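Long-range contacts in penicillin-binding protein A (Mycobacterium tuberculosis, PDB 3UN7), which probably cross-links the peptidoglycan of the cell wall as a serine D,D-transpeptidase, the kind of enzyme that penicillins acylate, and takes part in regulating cell length: residues V134-S139 with N320-A325; A412-F417 with V425-L430. One frame throughout, in Å; residues are numbered along the deposited sequence.

In the fold
Both contacts lie buried in the transpeptidase domain, about 8 Å apart between centres, and share its antiparallel sheet. Interaction 2 pairs two neighbouring strands of the sheet, 411-418 and 425-431, which form a beta hairpin; interaction 1 sets strand 131-136, the next neighbour of 425-431, against helix 317-328 on one face. Their chemistry follows from these places: backbone hydrogen bonds and alternating side chains within the sheet, methyl groups against small helical residues between the layers. The two are stitched together by probable hydrogen bonds from Leu136 N to Ala426 O and from Ala428 N to Val134 O. The same helix continues across the hairpin, where Asn320 packs on Trp413 and Ala324 O meets the Phe417 ring.

Interaction 1. Residues V134-S139 with N320-A325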
loop_
_atom_site.group_PDB
_atom_site.type_symbol
_atom_site.label_atom_id
_atom_site.label_comp_id
_atom_site.label_asym_id
_atom_site.label_seq_id
_atom_site.Cartn_x
_atom_site.Cartn_y
_atom_site.Cartn_z
ATOM N N VAL A 134 3.517 2.287 -0.123
ATOM C CA VAL A 134 3.037 2.200 1.248
ATOM C C VAL A 134 4.175 1.658 2.081
ATOM O O VAL A 134 4.863 0.706 1.669
ATOM C CB VAL A 134 1.806 1.250 1.399
ATOM C CG1 VAL A 134 1.422 1.104 2.874
ATOM C CG2 VAL A 134 0.616 1.773 0.606
ATOM N N ALA A 135 4.370 2.253 3.253
ATOM C CA ALA A 135 5.316 1.750 4.221
ATOM C C ALA A 135 4.597 1.574 5.554
ATOM O O ALA A 135 3.827 2.434 5.993
ATOM C CB ALA A 135 6.534 2.683 4.354
ATOM N N LEU A 136 4.841 0.429 6.171
ATOM C CA LEU A 136 4.192 0.058 7.423
ATOM C C LEU A 136 5.261 -0.341 8.414
ATOM O O LEU A 136 6.327 -0.841 8.032
ATOM C CB LEU A 136 3.242 -1.134 7.217
ATOM C CG LEU A 136 2.078 -0.995 6.221
ATOM C CD1 LEU A 136 1.287 -2.297 6.142
ATOM C CD2 LEU A 136 1.141 0.167 6.616
ATOM N N GLU A 137 4.979 -0.126 9.689
ATOM C CA GLU A 137 5.835 -0.646 10.753
ATOM C C GLU A 137 5.224 -1.963 11.198
ATOM O O GLU A 137 4.142 -1.957 11.778
ATOM C CB GLU A 137 5.858 0.330 11.925
ATOM C CG GLU A 137 6.775 -0.100 13.067
ATOM C CD GLU A 137 7.003 1.042 14.022
ATOM O OE1 GLU A 137 6.073 1.375 14.774
ATOM O OE2 GLU A 137 8.103 1.624 14.004
ATOM N N PRO A 138 5.908 -3.096 10.935
ATOM C CA PRO A 138 5.233 -4.376 11.112
ATOM C C PRO A 138 4.801 -4.720 12.543
ATOM O O PRO A 138 3.758 -5.346 12.704
ATOM C CB PRO A 138 6.236 -5.390 10.535
ATOM C CG PRO A 138 7.148 -4.570 9.643
ATOM C CD PRO A 138 7.281 -3.289 10.423
ATOM N N SER A 139 5.557 -4.274 13.554
ATOM C CA SER A 139 5.272 -4.607 14.946
ATOM C C SER A 139 4.128 -3.782 15.547
ATOM O O SER A 139 3.598 -4.124 16.607
ATOM C CB SER A 139 6.531 -4.435 15.803
ATOM O OG SER A 139 6.948 -3.080 15.840
ATOM N N ASN A 320 -1.169 -5.287 -0.020
ATOM C CA ASN A 320 0.083 -5.972 -0.352
ATOM C C ASN A 320 1.205 -5.629 0.650
ATOM O O ASN A 320 1.961 -6.517 1.028
ATOM C CB ASN A 320 0.505 -5.750 -1.816
ATOM C CG ASN A 320 0.836 -7.067 -2.552
ATOM O OD1 ASN A 320 0.913 -8.135 -1.946
ATOM N ND2 ASN A 320 1.050 -6.977 -3.865
ATOM N N ALA A 321 1.308 -4.374 1.096
ATOM C CA ALA A 321 2.252 -4.011 2.183
ATOM C C ALA A 321 1.944 -4.795 3.448
ATOM O O ALA A 321 2.862 -5.214 4.155
ATOM C CB ALA A 321 2.226 -2.495 2.495
ATOM N N GLU A 322 0.649 -4.982 3.714
ATOM C CA GLU A 322 0.167 -5.702 4.897
ATOM C C GLU A 322 0.574 -7.194 4.893
ATOM O O GLU A 322 0.913 -7.758 5.944
ATOM C CB GLU A 322 -1.363 -5.574 4.995
ATOM C CG GLU A 322 -1.882 -5.036 6.339
ATOM C CD GLU A 322 -3.382 -4.708 6.323
ATOM O OE1 GLU A 322 -3.819 -3.978 5.401
ATOM O OE2 GLU A 322 -4.124 -5.169 7.229
ATOM N N ILE A 323 0.517 -7.834 3.727
ATOM C CA ILE A 323 1.017 -9.226 3.590
ATOM C C ILE A 323 2.481 -9.289 3.997
ATOM O O ILE A 323 2.879 -10.132 4.815
ATOM C CB ILE A 323 0.821 -9.774 2.160
ATOM C CG1 ILE A 323 -0.665 -9.988 1.880
ATOM C CG2 ILE A 323 1.558 -11.106 1.959
ATOM C CD1 ILE A 323 -0.998 -10.045 0.400
ATOM N N ALA A 324 3.281 -8.371 3.455
ATOM C CA ALA A 324 4.698 -8.294 3.794
ATOM C C ALA A 324 4.903 -7.994 5.301
ATOM O O ALA A 324 5.757 -8.606 5.953
ATOM C CB ALA A 324 5.409 -7.249 2.904
ATOM N N ALA A 325 4.116 -7.057 5.844
ATOM C CA ALA A 325 4.196 -6.681 7.273
ATOM C C ALA A 325 3.816 -7.852 8.192
ATOM O O ALA A 325 4.427 -8.072 9.228
ATOM C CB ALA A 325 3.280 -5.488 7.554
#
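Leu136 reaches from its strand to the side of helix 317-328 and meets it with a single methyl. Its CD1 lies 3.7 Å from Ala321 C and equally close to the backbone N of Glu322, while Ala325 CB, one turn further on, is 4.0 Å from the same CD1. The methyl thus rests between two alanines four residues apart, against the peptide that follows the first of them. With CG beside the backbone N and anti to the carbonyl carbon (chi1 -59°) and an extended second torsion, it is CD1 that leads toward the helix.

Two neighbours complete the seam. Val134 brings CG1 to 3.7 Å from Ala321 CB, and Pro138, two residues after Leu136, sets its CB 3.5 Å from Ala325 O and alongside the methyl of Ala325. Because the helical residues facing the strand are alanines, the backbones can come close: the axes approach to 8.4 Å at an angle of 29°, and the contact is held by apolar packing.

Further out, Leu318 of the same helix touches both Val134 and Leu136, and strand 143-149 covers Leu136 with Ile143. Ala321 and Ala325 also pack on Ala428 and Ala426 of strand 425-431, so one row of small residues serves two adjacent strands. Such a helix laid nearly along the strands of an antiparallel sheet is characteristic of the alpha/beta penicillin-binding fold shared with serine beta-lactamases.

Interaction 2. Residues A412-F417 with V425-L430; sequences AWYIAF and VAVAVL
Tyr414 and Val429 exchange a reciprocal pair of backbone hydrogen bonds, Tyr414 N to Val429 O at 3.0 Å and Val429 N to Tyr414 O at 2.8 Å, in an antiparallel beta hairpin of the transpeptidase sheet. Ala416 and Val427 repeat the pattern two residues on, with Val427 N 2.8 Å from Ala416 O. Between these hydrogen-bonded pairs sits the non-hydrogen-bonded pair Ile415 and Ala428, where the backbone draws closer and Ile415 CA lies 3.3 Å from Val427 O in a CA-H...O contact.

Side chains alternate between the two faces. Tyr414, Ala416, Val427 and Val429 share one, where helix 446-458 packs on Tyr414 and Val427; Ala416 CB touches Val427 CG2 at 3.9 Å, and the Tyr414 hydroxyl reaches Glu378 by a hydrogen bond. The other face carries Trp413, Ile415, Phe417, Ala426, Ala428 and Leu430; helix 317-328 packs on all but Leu430. There Ile415 turns CG2 to Ala428 CB, 3.8 Å away, while Phe417 CG lies in the crowded position between backbone N and carbonyl carbon (chi1 60°), which swings the ring away from strand 425-431 and leaves CB to meet Val425 O and Ala426.

Trp413 lies about 7 Å, side chain to side chain, from Ser193, probably the serine that forms the acyl-ester intermediate, and its NE1 is hydrogen-bonded to Pro190 O. One face of this indole receives a CH-pi contact: Leu430 CD1 stands 3.7 Å from the centroid of the five-membered ring, 19° off its normal.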
loop_
_atom_site.group_PDB
_atom_site.type_symbol
_atom_site.label_atom_id
_atom_site.label_comp_id
_atom_site.label_asym_id
_atom_site.label_seq_id
_atom_site.Cartn_x
_atom_site.Cartn_y
_atom_site.Cartn_z
ATOM N N ALA A 412 4.168 -3.247 -12.317
ATOM C CA ALA A 412 5.362 -3.759 -11.651
ATOM C C ALA A 412 5.164 -3.556 -10.167
ATOM O O ALA A 412 4.866 -2.446 -9.733
ATOM C CB ALA A 412 6.590 -3.023 -12.121
ATOM N N TRP A 413 5.323 -4.637 -9.408
ATOM C CA TRP A 413 5.147 -4.636 -7.971
ATOM C C TRP A 413 6.458 -4.998 -7.294
ATOM O O TRP A 413 7.228 -5.810 -7.814
ATOM C CB TRP A 413 4.171 -5.727 -7.561
ATOM C CG TRP A 413 2.696 -5.482 -7.711
ATOM C CD1 TRP A 413 1.897 -5.919 -8.729
ATOM C CD2 TRP A 413 1.826 -4.847 -6.757
ATOM N NE1 TRP A 413 0.586 -5.558 -8.493
ATOM C CE2 TRP A 413 0.514 -4.915 -7.279
ATOM C CE3 TRP A 413 2.035 -4.215 -5.519
ATOM C CZ2 TRP A 413 -0.595 -4.363 -6.612
ATOM C CZ3 TRP A 413 0.920 -3.663 -4.841
ATOM C CH2 TRP A 413 -0.372 -3.746 -5.393
ATOM N N TYR A 414 6.672 -4.433 -6.108
ATOM C CA TYR A 414 7.721 -4.881 -5.192
ATOM C C TYR A 414 7.107 -4.844 -3.806
ATOM O O TYR A 414 6.578 -3.821 -3.398
ATOM C CB TYR A 414 8.900 -3.922 -5.246
ATOM C CG TYR A 414 10.115 -4.255 -4.384
ATOM C CD1 TYR A 414 11.014 -5.259 -4.758
ATOM C CD2 TYR A 414 10.397 -3.510 -3.236
ATOM C CE1 TYR A 414 12.154 -5.526 -3.995
ATOM C CE2 TYR A 414 11.513 -3.760 -2.473
ATOM C CZ TYR A 414 12.378 -4.775 -2.841
ATOM O OH TYR A 414 13.481 -4.991 -2.067
ATOM N N ILE A 415 7.147 -5.963 -3.094
ATOM C CA ILE A 415 6.764 -5.973 -1.686
ATOM C C ILE A 415 7.947 -6.486 -0.871
ATOM O O ILE A 415 8.678 -7.363 -1.332
ATOM C CB ILE A 415 5.454 -6.760 -1.404
ATOM C CG1 ILE A 415 5.570 -8.240 -1.805
ATOM C CG2 ILE A 415 4.272 -6.111 -2.151
ATOM C CD1 ILE A 415 4.438 -9.111 -1.233
ATOM N N ALA A 416 8.156 -5.916 0.317
ATOM C CA ALA A 416 9.408 -6.184 1.028
ATOM C C ALA A 416 9.357 -5.801 2.484
ATOM O O ALA A 416 8.484 -5.052 2.910
ATOM C CB ALA A 416 10.584 -5.471 0.335
ATOM N N PHE A 417 10.282 -6.361 3.252
ATOM C CA PHE A 417 10.506 -5.926 4.621
ATOM C C PHE A 417 11.974 -6.056 5.003
ATOM O O PHE A 417 12.724 -6.787 4.365
ATOM C CB PHE A 417 9.554 -6.627 5.606
ATOM C CG PHE A 417 9.676 -8.117 5.639
ATOM C CD1 PHE A 417 10.539 -8.733 6.545
ATOM C CD2 PHE A 417 8.885 -8.919 4.803
ATOM C CE1 PHE A 417 10.628 -10.129 6.603
ATOM C CE2 PHE A 417 8.969 -10.311 4.861
ATOM C CZ PHE A 417 9.842 -10.915 5.763
ATOM N N VAL A 425 10.339 -2.120 9.007
ATOM C CA VAL A 425 9.568 -1.505 7.954
ATOM C C VAL A 425 9.152 -2.584 6.948
ATOM O O VAL A 425 9.890 -3.546 6.700
ATOM C CB VAL A 425 10.362 -0.336 7.295
ATOM C CG1 VAL A 425 11.709 -0.824 6.693
ATOM C CG2 VAL A 425 9.518 0.447 6.282
ATOM N N ALA A 426 7.961 -2.428 6.401
ATOM C CA ALA A 426 7.485 -3.253 5.303
ATOM C C ALA A 426 6.967 -2.290 4.246
ATOM O O ALA A 426 6.397 -1.262 4.594
ATOM C CB ALA A 426 6.391 -4.147 5.783
ATOM N N VAL A 427 7.155 -2.616 2.972
ATOM C CA VAL A 427 6.774 -1.710 1.891
ATOM C C VAL A 427 6.029 -2.439 0.789
ATOM O O VAL A 427 6.188 -3.652 0.605
ATOM C CB VAL A 427 7.988 -0.934 1.272
ATOM C CG1 VAL A 427 8.728 -0.138 2.342
ATOM C CG2 VAL A 427 8.981 -1.899 0.526
ATOM N N ALA A 428 5.187 -1.699 0.084
ATOM C CA ALA A 428 4.668 -2.149 -1.204
ATOM C C ALA A 428 4.814 -1.020 -2.181
ATOM O O ALA A 428 4.463 0.126 -1.871
ATOM C CB ALA A 428 3.220 -2.559 -1.116
ATOM N N VAL A 429 5.337 -1.351 -3.356
ATOM C CA VAL A 429 5.457 -0.392 -4.450
ATOM C C VAL A 429 4.644 -0.959 -5.580
ATOM O O VAL A 429 4.817 -2.130 -5.966
ATOM C CB VAL A 429 6.913 -0.231 -4.901
ATOM C CG1 VAL A 429 7.027 0.725 -6.098
ATOM C CG2 VAL A 429 7.777 0.223 -3.747
ATOM N N LEU A 430 3.720 -0.155 -6.084
ATOM C CA LEU A 430 3.075 -0.479 -7.345
ATOM C C LEU A 430 3.400 0.598 -8.374
ATOM O O LEU A 430 3.108 1.783 -8.151
ATOM C CB LEU A 430 1.556 -0.624 -7.176
ATOM C CG LEU A 430 0.862 -0.623 -8.544
ATOM C CD1 LEU A 430 0.866 -2.012 -9.194
ATOM C CD2 LEU A 430 -0.520 -0.065 -8.381
#